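Local coordinates for protein nitrophorin Cim l NP (Cimex lectularius, PDB 2IMQ) that carries nitric oxide on a heme b and delivers it to the bite victim during feeding, causing vasodilation, at residues 4-9 against 277-282; 88-93 against 122-127; 127-132 against 165-170. All coordinates share one frame; numbering follows the deposited sequence.

The three contacts sit on the same beta-sandwich, whose two mixed sheets face each other. Contact 1, partly exposed, joins the two ends of the chain as antiparallel neighbours in one sheet, with a polar outer face and an apolar inner one. Contact 3 is the deepest, a parallel pair within the other sheet, and phenylalanines dominate its inward face. Contact 2 runs between the sheets: almost only side chains meet there, in an apolar interior contact with one strand reaching the heme beyond it. Contacts 2 and 3 share Lys127 at the hairpin joining strands 116-124 and 127-135, and both lie within the loop closed by contact 1.

Contact 1. Residues 4-9 against 277-282; sequences PAQLSV and KFRVTL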
loop_
_atom_site.group_PDB
_atom_site.type_symbol
_atom_site.label_atom_id
_atom_site.label_comp_id
_atom_site.label_asym_id
_atom_site.label_seq_id
_atom_site.Cartn_x
_atom_site.Cartn_y
_atom_site.Cartn_z
ATOM N N PRO A 4 1.431 24.176 -7.844
ATOM C CA PRO A 4 0.203 24.318 -7.056
ATOM C C PRO A 4 0.538 24.305 -5.582
ATOM O O PRO A 4 1.623 23.895 -5.174
ATOM C CB PRO A 4 -0.615 23.077 -7.420
ATOM C CG PRO A 4 0.412 22.062 -7.759
ATOM C CD PRO A 4 1.511 22.845 -8.482
ATOM N N ALA A 5 -0.388 24.791 -4.786
ATOM C CA ALA A 5 -0.202 24.806 -3.357
ATOM C C ALA A 5 -0.318 23.374 -2.822
ATOM O O ALA A 5 0.396 23.023 -1.906
ATOM C CB ALA A 5 -1.232 25.662 -2.714
ATOM N N GLN A 6 -1.259 22.597 -3.357
ATOM C CA GLN A 6 -1.506 21.229 -2.874
ATOM C C GLN A 6 -1.675 20.231 -4.001
ATOM O O GLN A 6 -2.019 20.591 -5.129
ATOM C CB GLN A 6 -2.761 21.180 -2.002
ATOM C CG GLN A 6 -2.721 22.107 -0.821
ATOM C CD GLN A 6 -3.923 21.974 0.092
ATOM O OE1 GLN A 6 -5.055 22.173 -0.349
ATOM N NE2 GLN A 6 -3.681 21.642 1.379
ATOM N N LEU A 7 -1.470 18.951 -3.677
ATOM C CA LEU A 7 -1.741 17.897 -4.588
ATOM C C LEU A 7 -2.496 16.818 -3.833
ATOM O O LEU A 7 -2.374 16.689 -2.589
ATOM C CB LEU A 7 -0.439 17.342 -5.186
ATOM C CG LEU A 7 0.403 18.295 -6.048
ATOM C CD1 LEU A 7 1.764 17.762 -6.308
ATOM C CD2 LEU A 7 -0.330 18.587 -7.334
ATOM N N SER A 8 -3.243 16.018 -4.578
ATOM C CA SER A 8 -3.916 14.831 -4.010
ATOM C C SER A 8 -3.295 13.531 -4.489
ATOM O O SER A 8 -2.809 13.428 -5.601
ATOM C CB SER A 8 -5.388 14.839 -4.332
ATOM O OG SER A 8 -5.604 14.846 -5.699
ATOM N N VAL A 9 -3.273 12.566 -3.584
ATOM C CA VAL A 9 -2.664 11.279 -3.823
ATOM C C VAL A 9 -3.666 10.248 -3.378
ATOM O O VAL A 9 -4.237 10.376 -2.288
ATOM C CB VAL A 9 -1.354 11.073 -2.968
ATOM C CG1 VAL A 9 -0.732 9.679 -3.207
ATOM C CG2 VAL A 9 -0.391 12.191 -3.231
ATOM N N LYS A 277 -6.656 8.238 0.654
ATOM C CA LYS A 277 -6.690 9.475 -0.104
ATOM C C LYS A 277 -6.066 10.524 0.776
ATOM O O LYS A 277 -6.413 10.659 1.951
ATOM C CB LYS A 277 -8.119 9.900 -0.512
ATOM C CG LYS A 277 -8.889 8.845 -1.259
ATOM C CD LYS A 277 -10.308 9.310 -1.618
ATOM C CE LYS A 277 -11.107 8.201 -2.238
ATOM N NZ LYS A 277 -12.462 8.730 -2.633
ATOM N N PHE A 278 -5.130 11.276 0.200
ATOM C CA PHE A 278 -4.388 12.313 0.937
ATOM C C PHE A 278 -4.377 13.601 0.168
ATOM O O PHE A 278 -4.394 13.586 -1.056
ATOM C CB PHE A 278 -2.925 11.896 1.092
ATOM C CG PHE A 278 -2.736 10.567 1.747
ATOM C CD1 PHE A 278 -2.660 9.419 0.977
ATOM C CD2 PHE A 278 -2.531 10.483 3.107
ATOM C CE1 PHE A 278 -2.445 8.182 1.583
ATOM C CE2 PHE A 278 -2.276 9.200 3.699
ATOM C CZ PHE A 278 -2.287 8.091 2.910
ATOM N N ARG A 279 -4.216 14.674 0.915
ATOM C CA ARG A 279 -3.891 15.972 0.340
ATOM C C ARG A 279 -2.550 16.410 0.928
ATOM O O ARG A 279 -2.399 16.430 2.141
ATOM C CB ARG A 279 -4.957 16.960 0.679
ATOM C CG ARG A 279 -4.758 18.370 0.186
ATOM C CD ARG A 279 -5.903 19.278 0.656
ATOM N NE ARG A 279 -7.188 18.790 0.175
ATOM C CZ ARG A 279 -8.322 18.799 0.866
ATOM N NH1 ARG A 279 -8.363 19.255 2.120
ATOM N NH2 ARG A 279 -9.433 18.328 0.303
ATOM N N VAL A 280 -1.576 16.666 0.062
ATOM C CA VAL A 280 -0.267 17.139 0.493
ATOM C C VAL A 280 -0.085 18.610 0.172
ATOM O O VAL A 280 -0.602 19.084 -0.844
ATOM C CB VAL A 280 0.881 16.276 -0.096
ATOM C CG1 VAL A 280 0.617 14.799 0.152
ATOM C CG2 VAL A 280 1.111 16.513 -1.527
ATOM N N THR A 281 0.597 19.322 1.065
ATOM C CA THR A 281 0.829 20.779 0.907
ATOM C C THR A 281 2.275 20.975 0.543
ATOM O O THR A 281 3.183 20.623 1.285
ATOM C CB THR A 281 0.455 21.500 2.204
ATOM O OG1 THR A 281 -0.926 21.254 2.479
ATOM C CG2 THR A 281 0.591 23.022 2.075
ATOM N N LEU A 282 2.525 21.501 -0.642
ATOM C CA LEU A 282 3.895 21.651 -1.138
ATOM C C LEU A 282 4.693 22.737 -0.415
ATOM O O LEU A 282 5.927 22.692 -0.357
ATOM C CB LEU A 282 3.880 22.011 -2.605
ATOM C CG LEU A 282 3.559 20.881 -3.577
ATOM C CD1 LEU A 282 2.228 20.282 -3.319
ATOM C CD2 LEU A 282 3.644 21.341 -5.054
ATOM O OXT LEU A 282 4.112 23.678 0.122
#
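Gln6 and Thr281 meet through their side chains on the outer face of an antiparallel strand pair: Gln6 NE2 donates to Thr281 OG1 at 3.0 Å, almost straight (174°) and in the plane of the amide. The Gln6 chain is extended beyond CG, which carries the amide alongside Thr281 and over the aliphatic part of Arg279, where Gln6 OE1 lies 3.2 Å from Arg279 CD. The amide and guanidinium planes are 38° apart.

Beneath these groups the backbones pair in regular antiparallel register. Leu7 with Val280 and Val9 with Phe278 are hydrogen-bonded pairs, each closed by two bonds; Val280 N to Leu7 O measures 2.8 Å. One further bond, Leu282 N to Ala5 O at 2.9 Å, ties in the C-terminal residue. On the inner face Leu7 CG meets Leu282 CD1 at 3.8 Å, and Leu7 CB rests 4.1 Å from Val280 CG2. The other methyl of Leu282, CD2, comes up to Pro4 O at 3.3 Å.

Lys277 turns its amine away to a salt bridge with Glu35. The N-terminal strand 6-17 and the C-terminal strand 274-281 thus lie side by side inside their sheet, between strands 39-46 and 255-262, while Leu7, Val9, Phe278 and Val280 pack in the sandwich interior, touching Phe129, Phe131, Phe165 and Phe167 of the facing sheet.

Contact 2. Residues 88-93 against 122-127; sequences VYCLEK and FTIYNK. With HEM (protoporphyrin IX containing Fe), chain B.
The interior of the beta-sandwich is where strand 84-91 of one sheet looks across at strand 116-124 of the other, and Val88, Cys90, Phe122 and Ile124 meet across the gap. The strand segments run nearly parallel, 14° apart, but their axes come no closer than 10.7 Å, too far for backbone pairing. Val88 CG1, swung anti to its own N (chi1 -177°), approaches Phe122 CE2 at 3.7 Å, obliquely to the ring. Two residues on, Cys90 SG touches Ile124 CD1 at 4.0 Å. The same sulfur makes a sulfur-aromatic contact with Phe122, 5.5 Å from the ring centroid and 53° off its normal. Phe122 has CG between its N and carbonyl carbon, and this sets the ring across from both residues, CE2 against Val88 and CE1 on the Cys90 side.

Where strand 116-124 ends, the chain reverses through a type I' turn, whose ends are joined by paired bonds between Ile124 and Lys127. The end of the Tyr125 side chain comes near Lys93, its OH 3.9 Å from Lys93 O, but the hydroxyl is hydrogen-bonded to His94 ND1.

Tyr89, between the two inward residues, points to the other side of its sheet. Its OH donates to heme O2A at 2.6 Å, with the propionate oxygen at the ring edge and in the ring plane; Lys75 NZ is also hydrogen-bonded to the heme. Alternation along the strand therefore divides the chemistry: one face joins the two sheets here through dispersion and one oblique sulfur-aromatic contact, while on the other a short phenol-carboxylate bond holds a heme propionate oxygen and probably steadies its negative charge.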
loop_
_atom_site.group_PDB
_atom_site.type_symbol
_atom_site.label_atom_id
_atom_site.label_comp_id
_atom_site.label_asym_id
_atom_site.label_seq_id
_atom_site.Cartn_x
_atom_site.Cartn_y
_atom_site.Cartn_z
ATOM N N VAL A 88 3.066 3.458 -10.125
ATOM C CA VAL A 88 2.803 4.831 -9.789
ATOM C C VAL A 88 2.387 5.575 -11.060
ATOM O O VAL A 88 3.097 5.476 -12.061
ATOM C CB VAL A 88 4.030 5.507 -9.127
ATOM C CG1 VAL A 88 3.687 6.888 -8.738
ATOM C CG2 VAL A 88 4.454 4.707 -7.878
ATOM N N TYR A 89 1.281 6.294 -10.970
ATOM C CA TYR A 89 0.770 7.134 -12.045
ATOM C C TYR A 89 0.742 8.567 -11.561
ATOM O O TYR A 89 0.501 8.859 -10.385
ATOM C CB TYR A 89 -0.676 6.734 -12.393
ATOM C CG TYR A 89 -0.869 5.346 -12.837
ATOM C CD1 TYR A 89 -1.228 4.373 -11.933
ATOM C CD2 TYR A 89 -0.711 4.972 -14.153
ATOM C CE1 TYR A 89 -1.438 3.070 -12.337
ATOM C CE2 TYR A 89 -0.926 3.674 -14.564
ATOM C CZ TYR A 89 -1.303 2.702 -13.639
ATOM O OH TYR A 89 -1.466 1.398 -14.019
ATOM N N CYS A 90 0.958 9.504 -12.510
ATOM C CA CYS A 90 0.839 10.898 -12.181
ATOM C C CYS A 90 0.203 11.616 -13.346
ATOM O O CYS A 90 0.439 11.237 -14.479
ATOM C CB CYS A 90 2.216 11.488 -11.888
ATOM S SG CYS A 90 2.292 13.262 -11.381
ATOM N N LEU A 91 -0.604 12.618 -13.066
ATOM C CA LEU A 91 -1.169 13.420 -14.183
ATOM C C LEU A 91 -0.031 13.991 -14.999
ATOM O O LEU A 91 0.911 14.579 -14.455
ATOM C CB LEU A 91 -2.096 14.501 -13.668
ATOM C CG LEU A 91 -3.465 14.070 -13.117
ATOM C CD1 LEU A 91 -4.172 15.230 -12.530
ATOM C CD2 LEU A 91 -4.310 13.353 -14.125
ATOM N N GLU A 92 -0.115 13.778 -16.307
ATOM C CA GLU A 92 0.916 14.236 -17.222
ATOM C C GLU A 92 1.205 15.740 -17.090
ATOM O O GLU A 92 2.335 16.159 -17.242
ATOM C CB GLU A 92 0.476 13.898 -18.647
ATOM C CG GLU A 92 1.306 14.529 -19.745
ATOM C CD GLU A 92 2.758 14.143 -19.686
ATOM O OE1 GLU A 92 3.041 12.996 -19.257
ATOM O OE2 GLU A 92 3.600 14.995 -20.061
ATOM N N LYS A 93 0.202 16.533 -16.766
ATOM C CA LYS A 93 0.398 17.986 -16.649
ATOM C C LYS A 93 1.413 18.422 -15.569
ATOM O O LYS A 93 1.908 19.523 -15.600
ATOM C CB LYS A 93 -0.942 18.687 -16.456
ATOM C CG LYS A 93 -1.570 18.438 -15.129
ATOM C CD LYS A 93 -2.686 19.405 -14.854
ATOM C CE LYS A 93 -3.518 18.939 -13.688
ATOM N NZ LYS A 93 -4.836 19.607 -13.655
ATOM N N PHE A 122 10.105 10.118 -7.364
ATOM C CA PHE A 122 10.065 11.131 -8.475
ATOM C C PHE A 122 9.808 12.492 -7.915
ATOM O O PHE A 122 9.312 12.670 -6.793
ATOM C CB PHE A 122 8.967 10.758 -9.495
ATOM C CG PHE A 122 7.564 10.866 -8.947
ATOM C CD1 PHE A 122 6.856 12.027 -9.109
ATOM C CD2 PHE A 122 6.944 9.781 -8.281
ATOM C CE1 PHE A 122 5.607 12.171 -8.611
ATOM C CE2 PHE A 122 5.662 9.921 -7.764
ATOM C CZ PHE A 122 4.997 11.106 -7.922
ATOM N N THR A 123 10.176 13.502 -8.707
ATOM C CA THR A 123 10.055 14.849 -8.243
ATOM C C THR A 123 9.145 15.635 -9.156
ATOM O O THR A 123 9.287 15.588 -10.374
ATOM C CB THR A 123 11.465 15.485 -8.272
ATOM O OG1 THR A 123 12.280 14.887 -7.247
ATOM C CG2 THR A 123 11.401 16.952 -7.954
ATOM N N ILE A 124 8.212 16.365 -8.558
ATOM C CA ILE A 124 7.379 17.326 -9.272
ATOM C C ILE A 124 7.342 18.600 -8.469
ATOM O O ILE A 124 7.252 18.582 -7.248
ATOM C CB ILE A 124 5.931 16.801 -9.629
ATOM C CG1 ILE A 124 5.186 16.271 -8.410
ATOM C CG2 ILE A 124 6.050 15.725 -10.657
ATOM C CD1 ILE A 124 3.719 15.926 -8.705
ATOM N N TYR A 125 7.460 19.731 -9.174
ATOM C CA TYR A 125 7.461 21.029 -8.536
ATOM C C TYR A 125 8.531 21.123 -7.455
ATOM O O TYR A 125 8.322 21.705 -6.380
ATOM C CB TYR A 125 6.073 21.359 -8.019
ATOM C CG TYR A 125 4.995 21.236 -9.074
ATOM C CD1 TYR A 125 4.036 20.227 -9.024
ATOM C CD2 TYR A 125 4.900 22.166 -10.120
ATOM C CE1 TYR A 125 3.058 20.122 -9.969
ATOM C CE2 TYR A 125 3.909 22.065 -11.085
ATOM C CZ TYR A 125 2.985 21.060 -11.011
ATOM O OH TYR A 125 1.987 20.983 -11.958
ATOM N N ASN A 126 9.655 20.498 -7.740
ATOM C CA ASN A 126 10.774 20.470 -6.859
ATOM C C ASN A 126 10.535 19.823 -5.482
ATOM O O ASN A 126 11.273 20.065 -4.558
ATOM C CB ASN A 126 11.307 21.891 -6.685
ATOM C CG ASN A 126 12.725 21.905 -6.251
ATOM O OD1 ASN A 126 13.526 21.088 -6.713
ATOM N ND2 ASN A 126 13.056 22.806 -5.315
ATOM N N LYS A 127 9.516 18.973 -5.391
ATOM C CA LYS A 127 9.233 18.163 -4.202
ATOM C C LYS A 127 9.352 16.701 -4.559
ATOM O O LYS A 127 8.822 16.276 -5.585
ATOM C CB LYS A 127 7.827 18.445 -3.710
ATOM C CG LYS A 127 7.540 19.864 -3.316
ATOM C CD LYS A 127 8.382 20.309 -2.166
ATOM C CE LYS A 127 8.340 21.827 -1.984
ATOM N NZ LYS A 127 9.637 22.405 -2.399
HETATM C CHA HEM B . 1.044 -5.013 -14.450
HETATM C CHB HEM B . -2.270 -4.429 -10.961
HETATM C CHC HEM B . -2.588 -9.208 -10.477
HETATM C CHD HEM B . 0.891 -9.849 -13.675
HETATM C C1A HEM B . 0.167 -4.420 -13.590
HETATM C C2A HEM B . -0.096 -3.005 -13.465
HETATM C C3A HEM B . -0.999 -2.867 -12.461
HETATM C C4A HEM B . -1.343 -4.169 -11.966
HETATM C CMA HEM B . -1.604 -1.559 -11.985
HETATM C CAA HEM B . 0.512 -1.855 -14.300
HETATM C CBA HEM B . -0.550 -1.612 -15.406
HETATM C CGA HEM B . -0.089 -0.553 -16.396
HETATM O O1A HEM B . 0.713 -0.876 -17.271
HETATM O O2A HEM B . -0.577 0.604 -16.352
HETATM C C1B HEM B . -2.643 -5.671 -10.552
HETATM C C2B HEM B . -3.650 -5.946 -9.556
HETATM C C3B HEM B . -3.755 -7.262 -9.414
HETATM C C4B HEM B . -2.823 -7.866 -10.331
HETATM C CMB HEM B . -4.332 -4.787 -8.921
HETATM C CAB HEM B . -4.650 -8.063 -8.481
HETATM C CBB HEM B . -5.761 -7.528 -7.958
HETATM C C1C HEM B . -1.721 -9.852 -11.312
HETATM C C2C HEM B . -1.475 -11.270 -11.391
HETATM C C3C HEM B . -0.551 -11.432 -12.333
HETATM C C4C HEM B . -0.094 -10.148 -12.764
HETATM C CMC HEM B . -2.272 -12.381 -10.701
HETATM C CAC HEM B . 0.022 -12.756 -12.820
HETATM C CBC HEM B . 0.645 -13.600 -12.001
HETATM C C1D HEM B . 1.272 -8.604 -14.125
HETATM C C2D HEM B . 2.375 -8.383 -15.028
HETATM C C3D HEM B . 2.402 -6.912 -15.292
HETATM C C4D HEM B . 1.338 -6.345 -14.506
HETATM C CMD HEM B . 3.295 -9.440 -15.638
HETATM C CAD HEM B . 3.436 -6.229 -16.204
HETATM C CBD HEM B . 3.094 -6.662 -17.620
HETATM C CGD HEM B . 3.807 -5.801 -18.617
HETATM O O1D HEM B . 3.613 -6.067 -19.847
HETATM O O2D HEM B . 4.549 -4.881 -18.166
HETATM N NA HEM B . -0.616 -5.121 -12.679
HETATM N NB HEM B . -2.138 -6.863 -10.991
HETATM N NC HEM B . -0.846 -9.205 -12.132
HETATM N ND HEM B . 0.705 -7.371 -13.826
HETATM FE FE HEM B . -0.819 -7.159 -12.514
#

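Contact 3. Residues 127-132 against 165-170; sequences KRFSFT and FLFWIG
Phe165 and Phe129 open the row of phenylalanines on the inner face of a parallel strand pair in the beta-sandwich. From its root, Phe165 CB sits over the face of the Phe129 ring, a CH-pi contact 4.2 Å from the centroid. CG follows beside Phe129 CE2, and CD1 comes down to 3.5 Å from Phe129 CZ, toward the rim of that ring. CE1, farther out, reaches Lys127 CB at 3.7 Å; CE2 packs on Val280 CB and the tip, CZ, on Thr281 O. The two ring planes are 38° apart. Two residues on along each strand, Phe131 and Phe167 lie side by side, their planes nearly parallel (17°) but slid apart, so they barely overlap.

The backbones interlock through five N-H to O bonds, alternating between the strands from Arg128 O to Ile169 N. On the opposite face Ser130 OG is hydrogen-bonded to the hydroxyls of Ser121 and Ser163, Trp168 NE1 binds Ser134, and Thr132 OG1 binds Leu154 O. A water donates to Phe167 O and also hydrogen-bonds Thr132 OG1. Thr132 CG2 lies opposite the backbone N, beside the carbonyl carbon, which puts this methyl over the indole, 3.4 Å above the Trp168 plane and 15° off the normal of its five-membered ring.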
loop_
_atom_site.group_PDB
_atom_site.type_symbol
_atom_site.label_atom_id
_atom_site.label_comp_id
_atom_site.label_asym_id
_atom_site.label_seq_id
_atom_site.Cartn_x
_atom_site.Cartn_y
_atom_site.Cartn_z
ATOM N N LYS A 127 9.516 18.973 -5.391
ATOM C CA LYS A 127 9.233 18.163 -4.202
ATOM C C LYS A 127 9.352 16.701 -4.559
ATOM O O LYS A 127 8.822 16.276 -5.585
ATOM C CB LYS A 127 7.827 18.445 -3.710
ATOM C CG LYS A 127 7.540 19.864 -3.316
ATOM C CD LYS A 127 8.382 20.309 -2.166
ATOM C CE LYS A 127 8.340 21.827 -1.984
ATOM N NZ LYS A 127 9.637 22.405 -2.399
ATOM N N ARG A 128 10.019 15.942 -3.685
ATOM C CA ARG A 128 10.300 14.541 -3.946
ATOM C C ARG A 128 9.307 13.628 -3.260
ATOM O O ARG A 128 9.106 13.726 -2.078
ATOM C CB ARG A 128 11.710 14.114 -3.555
ATOM C CG ARG A 128 12.090 12.758 -4.108
ATOM C CD ARG A 128 13.335 12.753 -4.795
ATOM N NE ARG A 128 13.736 11.512 -5.399
ATOM C CZ ARG A 128 13.727 11.255 -6.681
ATOM N NH1 ARG A 128 13.189 12.116 -7.545
ATOM N NH2 ARG A 128 14.227 10.104 -7.119
ATOM N N PHE A 129 8.661 12.806 -4.074
ATOM C CA PHE A 129 7.720 11.747 -3.622
ATOM C C PHE A 129 8.412 10.403 -3.632
ATOM O O PHE A 129 9.152 10.098 -4.560
ATOM C CB PHE A 129 6.510 11.645 -4.569
ATOM C CG PHE A 129 5.553 12.771 -4.472
ATOM C CD1 PHE A 129 5.841 14.009 -5.053
ATOM C CD2 PHE A 129 4.346 12.617 -3.830
ATOM C CE1 PHE A 129 4.950 15.069 -4.971
ATOM C CE2 PHE A 129 3.452 13.655 -3.747
ATOM C CZ PHE A 129 3.765 14.899 -4.342
ATOM N N SER A 130 8.133 9.567 -2.623
ATOM C CA SER A 130 8.574 8.185 -2.615
ATOM C C SER A 130 7.390 7.340 -2.195
ATOM O O SER A 130 6.726 7.662 -1.252
ATOM C CB SER A 130 9.753 7.942 -1.634
ATOM O OG SER A 130 10.931 8.652 -2.029
ATOM N N PHE A 131 7.233 6.279 -2.935
ATOM C CA PHE A 131 6.253 5.211 -2.664
ATOM C C PHE A 131 6.938 3.876 -2.474
ATOM O O PHE A 131 7.695 3.438 -3.337
ATOM C CB PHE A 131 5.248 5.089 -3.818
ATOM C CG PHE A 131 4.359 6.285 -3.947
ATOM C CD1 PHE A 131 4.797 7.426 -4.617
ATOM C CD2 PHE A 131 3.152 6.337 -3.290
ATOM C CE1 PHE A 131 3.984 8.530 -4.692
ATOM C CE2 PHE A 131 2.347 7.436 -3.373
ATOM C CZ PHE A 131 2.768 8.548 -4.056
ATOM N N THR A 132 6.686 3.228 -1.333
ATOM C CA THR A 132 7.235 1.955 -0.986
ATOM C C THR A 132 6.136 0.930 -0.842
ATOM O O THR A 132 5.097 1.205 -0.281
ATOM C CB THR A 132 7.993 2.065 0.352
ATOM O OG1 THR A 132 9.083 2.944 0.156
ATOM C CG2 THR A 132 8.542 0.738 0.849
ATOM N N PHE A 165 7.553 13.844 0.513
ATOM C CA PHE A 165 6.291 13.066 0.749
ATOM C C PHE A 165 6.563 11.587 0.558
ATOM O O PHE A 165 7.042 11.174 -0.508
ATOM C CB PHE A 165 5.227 13.519 -0.256
ATOM C CG PHE A 165 5.021 15.024 -0.297
ATOM C CD1 PHE A 165 5.413 15.752 -1.382
ATOM C CD2 PHE A 165 4.405 15.673 0.740
ATOM C CE1 PHE A 165 5.186 17.144 -1.401
ATOM C CE2 PHE A 165 4.160 17.027 0.734
ATOM C CZ PHE A 165 4.584 17.763 -0.346
ATOM N N LEU A 166 6.254 10.814 1.592
ATOM C CA LEU A 166 6.511 9.394 1.596
ATOM C C LEU A 166 5.289 8.617 1.954
ATOM O O LEU A 166 4.556 8.962 2.884
ATOM C CB LEU A 166 7.613 9.017 2.558
ATOM C CG LEU A 166 8.958 9.709 2.262
ATOM C CD1 LEU A 166 9.066 10.811 3.153
ATOM C CD2 LEU A 166 10.080 8.722 2.356
ATOM N N PHE A 167 5.073 7.564 1.208
ATOM C CA PHE A 167 3.956 6.612 1.441
ATOM C C PHE A 167 4.483 5.195 1.418
ATOM O O PHE A 167 5.320 4.858 0.598
ATOM C CB PHE A 167 2.900 6.816 0.342
ATOM C CG PHE A 167 2.378 8.238 0.318
ATOM C CD1 PHE A 167 2.960 9.205 -0.494
ATOM C CD2 PHE A 167 1.350 8.628 1.161
ATOM C CE1 PHE A 167 2.495 10.519 -0.445
ATOM C CE2 PHE A 167 0.899 9.940 1.212
ATOM C CZ PHE A 167 1.498 10.881 0.397
ATOM N N TRP A 168 3.973 4.363 2.304
ATOM C CA TRP A 168 4.363 2.981 2.358
ATOM C C TRP A 168 3.042 2.239 2.416
ATOM O O TRP A 168 2.234 2.421 3.331
ATOM C CB TRP A 168 5.161 2.712 3.628
ATOM C CG TRP A 168 5.908 1.411 3.687
ATOM C CD1 TRP A 168 5.504 0.190 3.314
ATOM C CD2 TRP A 168 7.240 1.265 4.120
ATOM N NE1 TRP A 168 6.494 -0.741 3.514
ATOM C CE2 TRP A 168 7.581 -0.092 4.019
ATOM C CE3 TRP A 168 8.200 2.160 4.639
ATOM C CZ2 TRP A 168 8.811 -0.558 4.367
ATOM C CZ3 TRP A 168 9.433 1.662 4.988
ATOM C CH2 TRP A 168 9.717 0.334 4.842
ATOM N N ILE A 169 2.831 1.405 1.417
ATOM C CA ILE A 169 1.531 0.742 1.178
ATOM C C ILE A 169 1.729 -0.731 0.901
ATOM O O ILE A 169 2.629 -1.117 0.162
ATOM C CB ILE A 169 0.763 1.401 0.015
ATOM C CG1 ILE A 169 1.596 1.456 -1.269
ATOM C CG2 ILE A 169 0.306 2.792 0.452
ATOM C CD1 ILE A 169 0.740 1.972 -2.472
ATOM N N GLY A 170 0.884 -1.544 1.514
ATOM C CA GLY A 170 0.936 -2.973 1.322
ATOM C C GLY A 170 0.598 -3.652 2.624
ATOM O O GLY A 170 0.244 -3.026 3.630
HETATM O O HOH W 1 8.248 5.629 0.528
#